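Local coordinates for protein HIRA (Homo sapiens, PDB 5YJE) that works with ASF1A as a histone chaperone in replication-independent chromatin assembly, and is required for periodic repression of histone genes and for senescence-associated heterochromatin foci, at residues Q269-V281 / W296-F309. Numbering follows the deposited sequence.
Sequences QQETTLAYLENQV and WLLVYARYLVNEGF
Y300 reaches across to the helix of L274, L277, E278 and V281. CB lies against the methyl CG2 of V281; CD1 meets CB of L277 at 3.8 Å; CE1 is touched at the ring edge by CD2 of L274, 3.5 Å away, while CG of E278 packs obliquely against CE1 and CZ. The hydroxyl OH then donates to OE1 of E278 over 2.8 Å, meeting the anti side of the carboxylate somewhat out of its plane. CG of Y300 stands anti to the backbone N (chi1 175°), which directs the ring at this four-residue hole. The other carboxylate oxygen of E278 accepts a hydrogen bond from the backbone N of R124 in a second subunit, so this glutamate also joins the hairpin to a neighbouring subunit of the trimer. Three further knobs, L277, W296 and Y303, fit holes in the same way, and with the axes at 155° helices 266-286 and 290-307 form an antiparallel helical hairpin in the C-terminal part of HIRA, following the beta-sheet portion in the chain; helix 310-320 packs on Y300 and L304. Y303 is clasped between CG2 of T273, 3.6 Å from the ring centroid in a CH-pi contact, and CG of E307 on the opposite face. W296 lies beneath Q280, whose CG sits 3.8 Å from the six-membered ring centroid and 6° off its normal; the bent Q280 chain also hydrogen-bonds Q248 through OE1. Past the Schellman turn at G308, F309 offers a face to CD1 of L274, and nearby NE2 of Q270 donates to the anti lone pair of E307 OE2 at 2.6 Å.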
loop_
_atom_site.group_PDB
_atom_site.type_symbol
_atom_site.label_atom_id
_atom_site.label_comp_id
_atom_site.label_asym_id
_atom_site.label_seq_id
_atom_site.Cartn_x
_atom_site.Cartn_y
_atom_site.Cartn_z
ATOM N N GLN B 269 -24.960 -6.458 -32.897
ATOM C CA GLN B 269 -23.620 -6.927 -33.231
ATOM C C GLN B 269 -22.604 -5.808 -33.072
ATOM O O GLN B 269 -21.455 -6.062 -32.689
ATOM C CB GLN B 269 -23.569 -7.508 -34.652
ATOM C CG GLN B 269 -22.242 -8.201 -35.038
ATOM C CD GLN B 269 -22.403 -9.227 -36.159
ATOM O OE1 GLN B 269 -23.305 -9.131 -36.989
ATOM N NE2 GLN B 269 -21.516 -10.204 -36.191
ATOM N N GLN B 270 -22.997 -4.565 -33.355
ATOM C CA GLN B 270 -22.099 -3.463 -33.034
ATOM C C GLN B 270 -21.840 -3.378 -31.532
ATOM O O GLN B 270 -20.715 -3.109 -31.106
ATOM C CB GLN B 270 -22.650 -2.143 -33.539
ATOM C CG GLN B 270 -22.707 -2.019 -35.064
ATOM C CD GLN B 270 -23.289 -0.672 -35.466
ATOM O OE1 GLN B 270 -24.393 -0.326 -35.054
ATOM N NE2 GLN B 270 -22.532 0.108 -36.231
ATOM N N GLU B 271 -22.866 -3.584 -30.713
ATOM C CA GLU B 271 -22.657 -3.388 -29.285
ATOM C C GLU B 271 -21.818 -4.522 -28.717
ATOM O O GLU B 271 -20.960 -4.293 -27.858
ATOM C CB GLU B 271 -23.996 -3.241 -28.552
ATOM C CG GLU B 271 -24.803 -2.024 -29.053
ATOM C CD GLU B 271 -25.674 -1.340 -27.997
ATOM O OE1 GLU B 271 -25.868 -1.869 -26.871
ATOM O OE2 GLU B 271 -26.173 -0.237 -28.309
ATOM N N THR B 272 -22.014 -5.743 -29.220
ATOM C CA THR B 272 -21.147 -6.834 -28.796
ATOM C C THR B 272 -19.724 -6.618 -29.282
ATOM O O THR B 272 -18.772 -6.885 -28.544
ATOM C CB THR B 272 -21.680 -8.181 -29.267
ATOM O OG1 THR B 272 -21.656 -8.224 -30.692
ATOM C CG2 THR B 272 -23.093 -8.414 -28.764
ATOM N N THR B 273 -19.559 -6.090 -30.493
ATOM C CA THR B 273 -18.219 -5.829 -31.009
ATOM C C THR B 273 -17.510 -4.768 -30.170
ATOM O O THR B 273 -16.331 -4.925 -29.823
ATOM C CB THR B 273 -18.295 -5.413 -32.482
ATOM O OG1 THR B 273 -18.808 -6.505 -33.245
ATOM C CG2 THR B 273 -16.922 -5.052 -33.036
ATOM N N LEU B 274 -18.224 -3.695 -29.817
ATOM C CA LEU B 274 -17.668 -2.654 -28.963
ATOM C C LEU B 274 -17.281 -3.216 -27.593
ATOM O O LEU B 274 -16.172 -2.979 -27.102
ATOM C CB LEU B 274 -18.680 -1.526 -28.800
ATOM C CG LEU B 274 -18.539 -0.156 -29.468
ATOM C CD1 LEU B 274 -19.378 0.833 -28.708
ATOM C CD2 LEU B 274 -17.130 0.337 -29.529
ATOM N N ALA B 275 -18.195 -3.961 -26.963
ATOM C CA ALA B 275 -17.927 -4.543 -25.656
ATOM C C ALA B 275 -16.712 -5.458 -25.707
ATOM O O ALA B 275 -15.833 -5.383 -24.846
ATOM C CB ALA B 275 -19.151 -5.305 -25.154
ATOM N N TYR B 276 -16.626 -6.291 -26.744
ATOM C CA TYR B 276 -15.483 -7.172 -26.910
ATOM C C TYR B 276 -14.180 -6.393 -27.025
ATOM O O TYR B 276 -13.197 -6.716 -26.343
ATOM C CB TYR B 276 -15.668 -8.056 -28.136
ATOM C CG TYR B 276 -14.404 -8.835 -28.483
ATOM C CD1 TYR B 276 -13.977 -9.884 -27.675
ATOM C CD2 TYR B 276 -13.625 -8.504 -29.595
ATOM C CE1 TYR B 276 -12.828 -10.601 -27.973
ATOM C CE2 TYR B 276 -12.478 -9.226 -29.911
ATOM C CZ TYR B 276 -12.089 -10.277 -29.088
ATOM O OH TYR B 276 -10.959 -11.006 -29.358
ATOM N N LEU B 277 -14.131 -5.399 -27.914
ATOM C CA LEU B 277 -12.871 -4.695 -28.134
ATOM C C LEU B 277 -12.465 -3.878 -26.908
ATOM O O LEU B 277 -11.273 -3.767 -26.592
ATOM C CB LEU B 277 -12.956 -3.817 -29.386
ATOM C CG LEU B 277 -13.001 -4.544 -30.745
ATOM C CD1 LEU B 277 -13.358 -3.594 -31.887
ATOM C CD2 LEU B 277 -11.682 -5.256 -31.057
ATOM N N GLU B 278 -13.444 -3.314 -26.197
ATOM C CA GLU B 278 -13.153 -2.633 -24.941
ATOM C C GLU B 278 -12.626 -3.617 -23.893
ATOM O O GLU B 278 -11.716 -3.293 -23.132
ATOM C CB GLU B 278 -14.405 -1.899 -24.444
ATOM C CG GLU B 278 -14.740 -0.647 -25.244
ATOM C CD GLU B 278 -16.137 -0.052 -24.945
ATOM O OE1 GLU B 278 -16.517 0.918 -25.635
ATOM O OE2 GLU B 278 -16.855 -0.538 -24.029
ATOM N N ASN B 279 -13.199 -4.815 -23.840
ATOM C CA ASN B 279 -12.698 -5.875 -22.974
ATOM C C ASN B 279 -11.244 -6.207 -23.291
ATOM O O ASN B 279 -10.425 -6.349 -22.383
ATOM C CB ASN B 279 -13.559 -7.130 -23.125
ATOM C CG ASN B 279 -14.842 -7.074 -22.301
ATOM O OD1 ASN B 279 -14.907 -6.386 -21.282
ATOM N ND2 ASN B 279 -15.868 -7.814 -22.738
ATOM N N GLN B 280 -10.909 -6.337 -24.578
ATOM C CA GLN B 280 -9.532 -6.633 -24.986
ATOM C C GLN B 280 -8.576 -5.531 -24.556
ATOM O O GLN B 280 -7.498 -5.805 -24.013
ATOM C CB GLN B 280 -9.455 -6.821 -26.504
ATOM C CG GLN B 280 -10.119 -8.069 -27.030
ATOM C CD GLN B 280 -9.559 -9.321 -26.376
ATOM O OE1 GLN B 280 -9.955 -9.674 -25.269
ATOM N NE2 GLN B 280 -8.627 -9.996 -27.059
ATOM N N VAL B 281 -8.947 -4.275 -24.819
ATOM C CA VAL B 281 -8.101 -3.141 -24.448
ATOM C C VAL B 281 -7.882 -3.123 -22.935
ATOM O O VAL B 281 -6.747 -3.041 -22.446
ATOM C CB VAL B 281 -8.733 -1.826 -24.960
ATOM C CG1 VAL B 281 -7.967 -0.593 -24.485
ATOM C CG2 VAL B 281 -8.840 -1.827 -26.492
ATOM N N TRP B 296 -4.503 -3.544 -29.456
ATOM C CA TRP B 296 -5.951 -3.544 -29.293
ATOM C C TRP B 296 -6.530 -2.133 -29.237
ATOM O O TRP B 296 -7.656 -1.913 -29.698
ATOM C CB TRP B 296 -6.330 -4.336 -28.050
ATOM C CG TRP B 296 -6.185 -5.774 -28.274
ATOM C CD1 TRP B 296 -5.241 -6.589 -27.751
ATOM C CD2 TRP B 296 -7.007 -6.594 -29.117
ATOM N NE1 TRP B 296 -5.425 -7.872 -28.198
ATOM C CE2 TRP B 296 -6.501 -7.903 -29.042
ATOM C CE3 TRP B 296 -8.130 -6.343 -29.927
ATOM C CZ2 TRP B 296 -7.068 -8.963 -29.738
ATOM C CZ3 TRP B 296 -8.695 -7.389 -30.614
ATOM C CH2 TRP B 296 -8.171 -8.688 -30.514
ATOM N N LEU B 297 -5.797 -1.173 -28.676
ATOM C CA LEU B 297 -6.260 0.205 -28.726
ATOM C C LEU B 297 -6.372 0.674 -30.164
ATOM O O LEU B 297 -7.306 1.405 -30.515
ATOM C CB LEU B 297 -5.323 1.122 -27.945
ATOM C CG LEU B 297 -5.675 2.615 -27.991
ATOM C CD1 LEU B 297 -6.965 2.902 -27.207
ATOM C CD2 LEU B 297 -4.516 3.506 -27.497
ATOM N N LEU B 298 -5.446 0.240 -31.022
ATOM C CA LEU B 298 -5.475 0.709 -32.402
ATOM C C LEU B 298 -6.598 0.050 -33.206
ATOM O O LEU B 298 -7.264 0.712 -34.017
ATOM C CB LEU B 298 -4.136 0.455 -33.078
ATOM C CG LEU B 298 -3.109 1.392 -32.394
ATOM C CD1 LEU B 298 -1.668 1.302 -32.953
ATOM C CD2 LEU B 298 -3.639 2.848 -32.289
ATOM N N VAL B 299 -6.854 -1.243 -32.979
ATOM C CA VAL B 299 -8.031 -1.876 -33.573
ATOM C C VAL B 299 -9.301 -1.180 -33.090
ATOM O O VAL B 299 -10.207 -0.880 -33.874
ATOM C CB VAL B 299 -8.037 -3.375 -33.234
ATOM C CG1 VAL B 299 -9.340 -3.997 -33.674
ATOM C CG2 VAL B 299 -6.825 -4.075 -33.850
ATOM N N TYR B 300 -9.381 -0.912 -31.787
ATOM C CA TYR B 300 -10.580 -0.320 -31.211
ATOM C C TYR B 300 -10.848 1.060 -31.789
ATOM O O TYR B 300 -11.999 1.411 -32.084
ATOM C CB TYR B 300 -10.429 -0.253 -29.694
ATOM C CG TYR B 300 -11.553 0.448 -28.973
ATOM C CD1 TYR B 300 -12.857 -0.035 -29.030
ATOM C CD2 TYR B 300 -11.307 1.579 -28.210
ATOM C CE1 TYR B 300 -13.888 0.606 -28.360
ATOM C CE2 TYR B 300 -12.331 2.225 -27.543
ATOM C CZ TYR B 300 -13.609 1.745 -27.622
ATOM O OH TYR B 300 -14.600 2.408 -26.939
ATOM N N ALA B 301 -9.800 1.865 -31.937
ATOM C CA ALA B 301 -9.973 3.189 -32.509
ATOM C C ALA B 301 -10.405 3.098 -33.964
ATOM O O ALA B 301 -11.287 3.847 -34.402
ATOM C CB ALA B 301 -8.680 3.985 -32.379
ATOM N N ARG B 302 -9.795 2.182 -34.727
ATOM C CA ARG B 302 -10.234 1.966 -36.101
ATOM C C ARG B 302 -11.721 1.630 -36.151
ATOM O O ARG B 302 -12.452 2.143 -37.001
ATOM C CB ARG B 302 -9.395 0.858 -36.748
ATOM C CG ARG B 302 -9.825 0.453 -38.160
ATOM C CD ARG B 302 -8.652 -0.066 -38.999
ATOM N NE ARG B 302 -7.715 -0.888 -38.227
ATOM C CZ ARG B 302 -6.542 -0.458 -37.748
ATOM N NH1 ARG B 302 -6.148 0.795 -37.962
ATOM N NH2 ARG B 302 -5.761 -1.280 -37.054
ATOM N N TYR B 303 -12.190 0.792 -35.227
ATOM C CA TYR B 303 -13.603 0.448 -35.192
ATOM C C TYR B 303 -14.461 1.663 -34.887
ATOM O O TYR B 303 -15.464 1.902 -35.563
ATOM C CB TYR B 303 -13.871 -0.647 -34.166
ATOM C CG TYR B 303 -15.276 -1.183 -34.270
ATOM C CD1 TYR B 303 -15.651 -1.975 -35.351
ATOM C CD2 TYR B 303 -16.236 -0.896 -33.300
ATOM C CE1 TYR B 303 -16.931 -2.478 -35.456
ATOM C CE2 TYR B 303 -17.536 -1.395 -33.405
ATOM C CZ TYR B 303 -17.871 -2.181 -34.485
ATOM O OH TYR B 303 -19.137 -2.697 -34.607
ATOM N N LEU B 304 -14.103 2.420 -33.842
ATOM C CA LEU B 304 -14.868 3.615 -33.496
ATOM C C LEU B 304 -14.978 4.556 -34.686
ATOM O O LEU B 304 -16.028 5.172 -34.904
ATOM C CB LEU B 304 -14.235 4.351 -32.313
ATOM C CG LEU B 304 -14.049 3.677 -30.950
ATOM C CD1 LEU B 304 -13.387 4.637 -29.978
ATOM C CD2 LEU B 304 -15.379 3.204 -30.417
ATOM N N VAL B 305 -13.906 4.673 -35.471
ATOM C CA VAL B 305 -13.946 5.513 -36.663
ATOM C C VAL B 305 -14.879 4.912 -37.716
ATOM O O VAL B 305 -15.737 5.610 -38.272
ATOM C CB VAL B 305 -12.523 5.729 -37.212
ATOM C CG1 VAL B 305 -12.576 6.240 -38.636
ATOM C CG2 VAL B 305 -11.751 6.706 -36.322
ATOM N N ASN B 306 -14.734 3.609 -37.991
ATOM C CA ASN B 306 -15.500 2.969 -39.060
ATOM C C ASN B 306 -17.003 3.090 -38.825
ATOM O O ASN B 306 -17.756 3.457 -39.735
ATOM C CB ASN B 306 -15.103 1.494 -39.193
ATOM C CG ASN B 306 -13.732 1.313 -39.816
ATOM O OD1 ASN B 306 -13.180 2.259 -40.386
ATOM N ND2 ASN B 306 -13.168 0.096 -39.712
ATOM N N GLU B 307 -17.458 2.772 -37.611
ATOM C CA GLU B 307 -18.875 2.804 -37.268
ATOM C C GLU B 307 -19.353 4.168 -36.809
ATOM O O GLU B 307 -20.547 4.315 -36.527
ATOM C CB GLU B 307 -19.176 1.784 -36.176
ATOM C CG GLU B 307 -18.630 0.420 -36.460
ATOM C CD GLU B 307 -19.256 -0.195 -37.680
ATOM O OE1 GLU B 307 -18.500 -0.596 -38.587
ATOM O OE2 GLU B 307 -20.504 -0.252 -37.739
ATOM N N GLY B 308 -18.454 5.148 -36.705
ATOM C CA GLY B 308 -18.800 6.501 -36.324
ATOM C C GLY B 308 -19.196 6.676 -34.872
ATOM O O GLY B 308 -20.201 7.336 -34.591
ATOM N N PHE B 309 -18.421 6.112 -33.940
ATOM C CA PHE B 309 -18.690 6.277 -32.508
ATOM C C PHE B 309 -18.024 7.566 -32.035
ATOM O O PHE B 309 -16.890 7.578 -31.552
ATOM C CB PHE B 309 -18.222 5.061 -31.722
ATOM C CG PHE B 309 -19.133 3.879 -31.855
ATOM C CD1 PHE B 309 -20.244 3.755 -31.038
ATOM C CD2 PHE B 309 -18.892 2.901 -32.805
ATOM C CE1 PHE B 309 -21.096 2.674 -31.168
ATOM C CE2 PHE B 309 -19.740 1.818 -32.934
ATOM C CZ PHE B 309 -20.840 1.700 -32.123
#